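Local coordinates for protein purine nucleosidase, (IunH-1) (Sulfolobus solfataricus, PDB 3T8J) that belongs to the inosine-uridine preferring nucleoside hydrolase family and holds a bound sodium ion in this structure, at residues Ala11-Leu16 with His234-Ala239; Gly82-Val87 with Val215-His220. All blocks are in the same frame, centred on the assembly; numbering follows the deposited sequence. Where two conformers were deposited one is given.

Overall arrangement
The two contacts meet around the start of helix 12-23: contact 1 uses it directly, and Ile84 and Met217 of contact 2 pack on its Glu12 and Val15. Contact 1 is wholly buried, its centre about 8 Å from that of the chain, and joins the N-terminal ends of helices 12-23 and 237-246 beside the sodium ion. Contact 2 is partly buried, its centre about 17 Å from that of the chain, where a glycine-rich loop rests on helix 209-227. Carboxylate hydrogen bonds, a water and a metal hold the first; the second relies on apolar side chains and close backbone packing. Tyr218 links them: its OH lies 2.6 Å from OD1 of Asp13, probably a hydrogen bond.

Contact 1: residues Ala11-Leu16 with His234-Ala239; sequences AEDDVL and HPHPDA. With NA (sodium ion), chain B.
The Asp13 carboxylate lies almost in the plane of the His236 imidazole, 19° apart, and takes the ring at its edge. His236 ND1 donates to the syn lone pair of Asp13 OD1 at 2.7 Å, an oxygen that Tyr218 OH of helix 209-227 probably shares. OD2 turns to the start of helix 237-246, where Ala239 N donates to it at 3.0 Å from well above the carboxylate plane; Asp238 N adds a weak, bent bond to OD2 at 2.8 Å. Both oxygens are therefore held and the group's rotation is fixed. Leu16 reaches the ring obliquely, CD2 3.7 Å from His236 CE1. On the other flank, Asp14 has CG beside its backbone N (chi1 -56°), which folds the carboxylate back to the helix start; there OD2 accepts Ala11 N, and OD1 binds the sodium ion at 2.3 Å. The carboxylates of Asp14 and Asp238 are tilted 50° to each other; a metal-bound water bridges them, 2.8 Å from Asp14 OD2 and 2.6 Å from Asp238 OD2. Asp9, Ser122 and the carbonyl of Ile121 complete the protein ligands of this aspartate-rich metal site, characteristic of the nucleoside hydrolase fold.

Contact 2: residues Gly82-Val87 with Val215-His220; sequences GGIGDV and VSMYLH
Ile84 lays CB and its CG2 branch obliquely against the side chain of Met217, CG2 lying 3.9 Å from the sulfur SD and CB the same distance from CG of Met217. Its CG1 branch stands between the backbone N and the carbonyl carbon (chi1 52°), which leaves CG2 beside the backbone N, where it faces the methionine. Met217 bends at chi3 (-57°), and its end leads away from the loop; the side chain also packs on Val15 of helix 12-23, as Ile84 does on Glu12. The backbones come close here as well: CA of Ile84 is 3.7 Å from the carbonyl O of Met217. The loop 82-87, between helices 76-79 and 101-111, thus rests on one turn of helix 209-227, part of the helical surroundings of the mixed, largely parallel sheet of the nucleoside hydrolase fold. Its tight course depends on glycine: Gly83 and Gly85 both have positive phi, with backbone angles that would press a CB against the preceding carbonyl O, and a backbone bond from Gly82 N to Gly85 O, 3.0 Å, draws the loop together. His220 CB approaches CA of Gly85 at 4.0 Å. The histidine extends alongside the loop, and its NE2 is hydrogen-bonded to the carbonyl of Lys77, tying helix 209-227 to helix 76-79 just ahead of the loop.

Contact 1: residues Ala11-Leu16 with His234-Ala239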
# COMPACT_ATOMS: atom_id res chain seq x y z
N ALA A 11 32.37 2.48 -5.34
CA ALA A 11 32.95 3.31 -4.29
C ALA A 11 34.08 2.48 -3.62
O ALA A 11 34.52 1.44 -4.16
CB ALA A 11 31.85 3.73 -3.28
N GLU A 12 34.58 2.92 -2.47
CA GLU A 12 35.77 2.30 -1.87
C GLU A 12 35.72 0.77 -1.70
O GLU A 12 36.65 0.07 -2.09
CB GLU A 12 36.13 3.01 -0.55
CG GLU A 12 35.20 2.74 0.68
CD GLU A 12 33.73 3.09 0.46
OE1 GLU A 12 33.42 4.32 0.48
OE2 GLU A 12 32.90 2.15 0.29
N ASP A 13 34.61 0.26 -1.17
CA ASP A 13 34.56 -1.16 -0.85
C ASP A 13 34.35 -2.01 -2.11
O ASP A 13 34.67 -3.22 -2.09
CB ASP A 13 33.47 -1.46 0.20
CG ASP A 13 33.95 -2.41 1.30
OD1 ASP A 13 35.12 -2.31 1.76
OD2 ASP A 13 33.16 -3.25 1.76
N ASP A 14 33.86 -1.41 -3.20
CA ASP A 14 33.79 -2.10 -4.51
C ASP A 14 35.20 -2.28 -5.07
O ASP A 14 35.55 -3.32 -5.59
CB ASP A 14 32.94 -1.32 -5.54
CG ASP A 14 31.53 -1.02 -5.07
OD1 ASP A 14 30.61 -1.79 -5.45
OD2 ASP A 14 31.33 -0.02 -4.32
N VAL A 15 35.99 -1.19 -5.03
CA VAL A 15 37.40 -1.27 -5.45
C VAL A 15 38.15 -2.33 -4.65
O VAL A 15 38.84 -3.20 -5.24
CB VAL A 15 38.11 0.10 -5.32
CG1 VAL A 15 39.65 -0.05 -5.63
CG2 VAL A 15 37.45 1.09 -6.29
N LEU A 16 38.00 -2.33 -3.33
CA LEU A 16 38.70 -3.33 -2.52
C LEU A 16 38.22 -4.77 -2.80
O LEU A 16 39.02 -5.69 -2.79
CB LEU A 16 38.60 -3.01 -1.03
CG LEU A 16 39.72 -3.61 -0.19
CD1 LEU A 16 41.02 -2.82 -0.38
CD2 LEU A 16 39.34 -3.64 1.29
N HIS A 234 34.95 1.64 10.83
CA HIS A 234 34.23 1.60 9.56
C HIS A 234 33.92 0.14 9.22
O HIS A 234 34.64 -0.77 9.63
CB HIS A 234 34.98 2.29 8.41
CG HIS A 234 36.23 1.61 7.97
ND1 HIS A 234 37.48 1.97 8.42
CD2 HIS A 234 36.42 0.63 7.05
CE1 HIS A 234 38.39 1.21 7.82
NE2 HIS A 234 37.77 0.39 7.00
N PRO A 235 32.84 -0.06 8.47
CA PRO A 235 32.48 -1.41 8.08
C PRO A 235 33.02 -1.81 6.71
O PRO A 235 33.45 -0.95 5.94
CB PRO A 235 30.96 -1.34 8.06
CG PRO A 235 30.68 0.02 7.54
CD PRO A 235 31.77 0.90 8.11
N HIS A 236 32.95 -3.11 6.40
CA HIS A 236 33.39 -3.68 5.12
C HIS A 236 32.26 -4.55 4.53
O HIS A 236 32.40 -5.77 4.40
CB HIS A 236 34.65 -4.53 5.33
CG HIS A 236 35.95 -3.78 5.22
ND1 HIS A 236 36.30 -3.06 4.10
CD2 HIS A 236 37.02 -3.72 6.05
CE1 HIS A 236 37.51 -2.56 4.26
NE2 HIS A 236 37.97 -2.94 5.44
N PRO A 237 31.13 -3.92 4.17
CA PRO A 237 30.00 -4.72 3.69
C PRO A 237 30.35 -5.58 2.47
O PRO A 237 30.04 -6.79 2.43
CB PRO A 237 28.92 -3.67 3.36
CG PRO A 237 29.67 -2.40 3.16
CD PRO A 237 30.86 -2.48 4.09
N ASP A 238 30.95 -4.97 1.46
CA ASP A 238 31.27 -5.67 0.21
C ASP A 238 32.49 -6.57 0.35
O ASP A 238 32.50 -7.69 -0.18
CB ASP A 238 31.46 -4.65 -0.92
CG ASP A 238 30.29 -3.71 -1.04
OD1 ASP A 238 29.13 -4.12 -0.77
OD2 ASP A 238 30.50 -2.52 -1.37
N ALA A 239 33.51 -6.12 1.07
CA ALA A 239 34.71 -6.91 1.22
C ALA A 239 34.48 -8.18 2.04
O ALA A 239 35.07 -9.22 1.76
CB ALA A 239 35.86 -6.05 1.82
NA NA B . 28.51 -1.91 -4.55
O HOH W 1 29.19 -0.67 -2.67

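Contact 2: residues Gly82-Val87 with Val215-His220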
# COMPACT_ATOMS: atom_id res chain seq x y z
N GLY A 82 33.84 11.44 -5.03
CA GLY A 82 34.43 10.51 -5.96
C GLY A 82 34.28 9.06 -5.51
O GLY A 82 34.82 8.16 -6.14
N GLY A 83 33.60 8.85 -4.40
CA GLY A 83 33.35 7.47 -3.90
C GLY A 83 34.49 6.89 -3.06
O GLY A 83 34.34 5.84 -2.40
N ILE A 84 35.61 7.61 -3.03
CA ILE A 84 36.83 7.21 -2.33
C ILE A 84 37.39 8.47 -1.66
O ILE A 84 38.60 8.71 -1.64
CB ILE A 84 37.85 6.58 -3.33
CG1 ILE A 84 38.09 7.50 -4.54
CG2 ILE A 84 37.33 5.24 -3.79
CD1 ILE A 84 39.42 7.19 -5.26
N GLY A 85 36.47 9.23 -1.08
CA GLY A 85 36.77 10.60 -0.68
C GLY A 85 36.42 11.57 -1.80
O GLY A 85 35.75 11.20 -2.75
N ASP A 86 36.87 12.82 -1.69
CA ASP A 86 36.47 13.81 -2.70
C ASP A 86 37.29 13.83 -4.00
O ASP A 86 36.91 14.55 -4.93
CB ASP A 86 36.39 15.22 -2.09
CG ASP A 86 35.20 15.37 -1.10
OD1 ASP A 86 34.11 14.75 -1.27
OD2 ASP A 86 35.36 16.15 -0.14
N VAL A 87 38.41 13.11 -4.06
CA VAL A 87 39.14 12.95 -5.33
C VAL A 87 38.25 12.24 -6.36
O VAL A 87 37.55 11.29 -6.02
CB VAL A 87 40.45 12.15 -5.16
CG1 VAL A 87 40.18 10.75 -4.73
CG2 VAL A 87 41.26 12.17 -6.45
N VAL A 215 44.09 3.63 3.12
CA VAL A 215 43.90 4.75 4.05
C VAL A 215 43.26 5.93 3.31
O VAL A 215 42.28 6.51 3.80
CB VAL A 215 45.22 5.14 4.75
CG1 VAL A 215 45.06 6.46 5.56
CG2 VAL A 215 45.69 4.00 5.64
N SER A 216 43.78 6.26 2.13
CA SER A 216 43.24 7.36 1.32
C SER A 216 41.76 7.16 0.95
O SER A 216 40.96 8.11 1.00
CB SER A 216 44.08 7.54 0.06
OG SER A 216 43.55 8.54 -0.80
N MET A 217 41.42 5.93 0.58
CA MET A 217 40.07 5.62 0.09
C MET A 217 39.02 5.54 1.19
O MET A 217 37.85 5.75 0.90
CB MET A 217 40.05 4.30 -0.70
CG MET A 217 40.77 4.33 -2.04
SD MET A 217 40.39 2.91 -3.14
CE MET A 217 40.85 1.55 -2.07
N TYR A 218 39.45 5.23 2.42
CA TYR A 218 38.54 4.93 3.54
C TYR A 218 38.40 6.05 4.57
O TYR A 218 37.48 6.03 5.38
CB TYR A 218 38.92 3.61 4.25
CG TYR A 218 38.45 2.38 3.48
CD1 TYR A 218 39.22 1.88 2.43
CD2 TYR A 218 37.23 1.75 3.76
CE1 TYR A 218 38.80 0.79 1.68
CE2 TYR A 218 36.82 0.66 3.02
CZ TYR A 218 37.60 0.18 1.97
OH TYR A 218 37.22 -0.92 1.21
N LEU A 219 39.27 7.06 4.53
CA LEU A 219 39.23 8.09 5.56
C LEU A 219 37.87 8.78 5.67
O LEU A 219 37.35 8.93 6.78
CB LEU A 219 40.31 9.15 5.33
CG LEU A 219 40.42 10.17 6.46
CD1 LEU A 219 40.50 9.49 7.84
CD2 LEU A 219 41.62 11.05 6.23
N HIS A 220 37.30 9.23 4.55
CA HIS A 220 36.01 9.95 4.58
C HIS A 220 34.90 9.03 5.08
O HIS A 220 34.12 9.43 5.93
CB HIS A 220 35.66 10.52 3.18
CG HIS A 220 34.34 11.23 3.11
ND1 HIS A 220 34.23 12.58 2.89
CD2 HIS A 220 33.07 10.76 3.20
CE1 HIS A 220 32.95 12.93 2.90
NE2 HIS A 220 32.23 11.83 3.08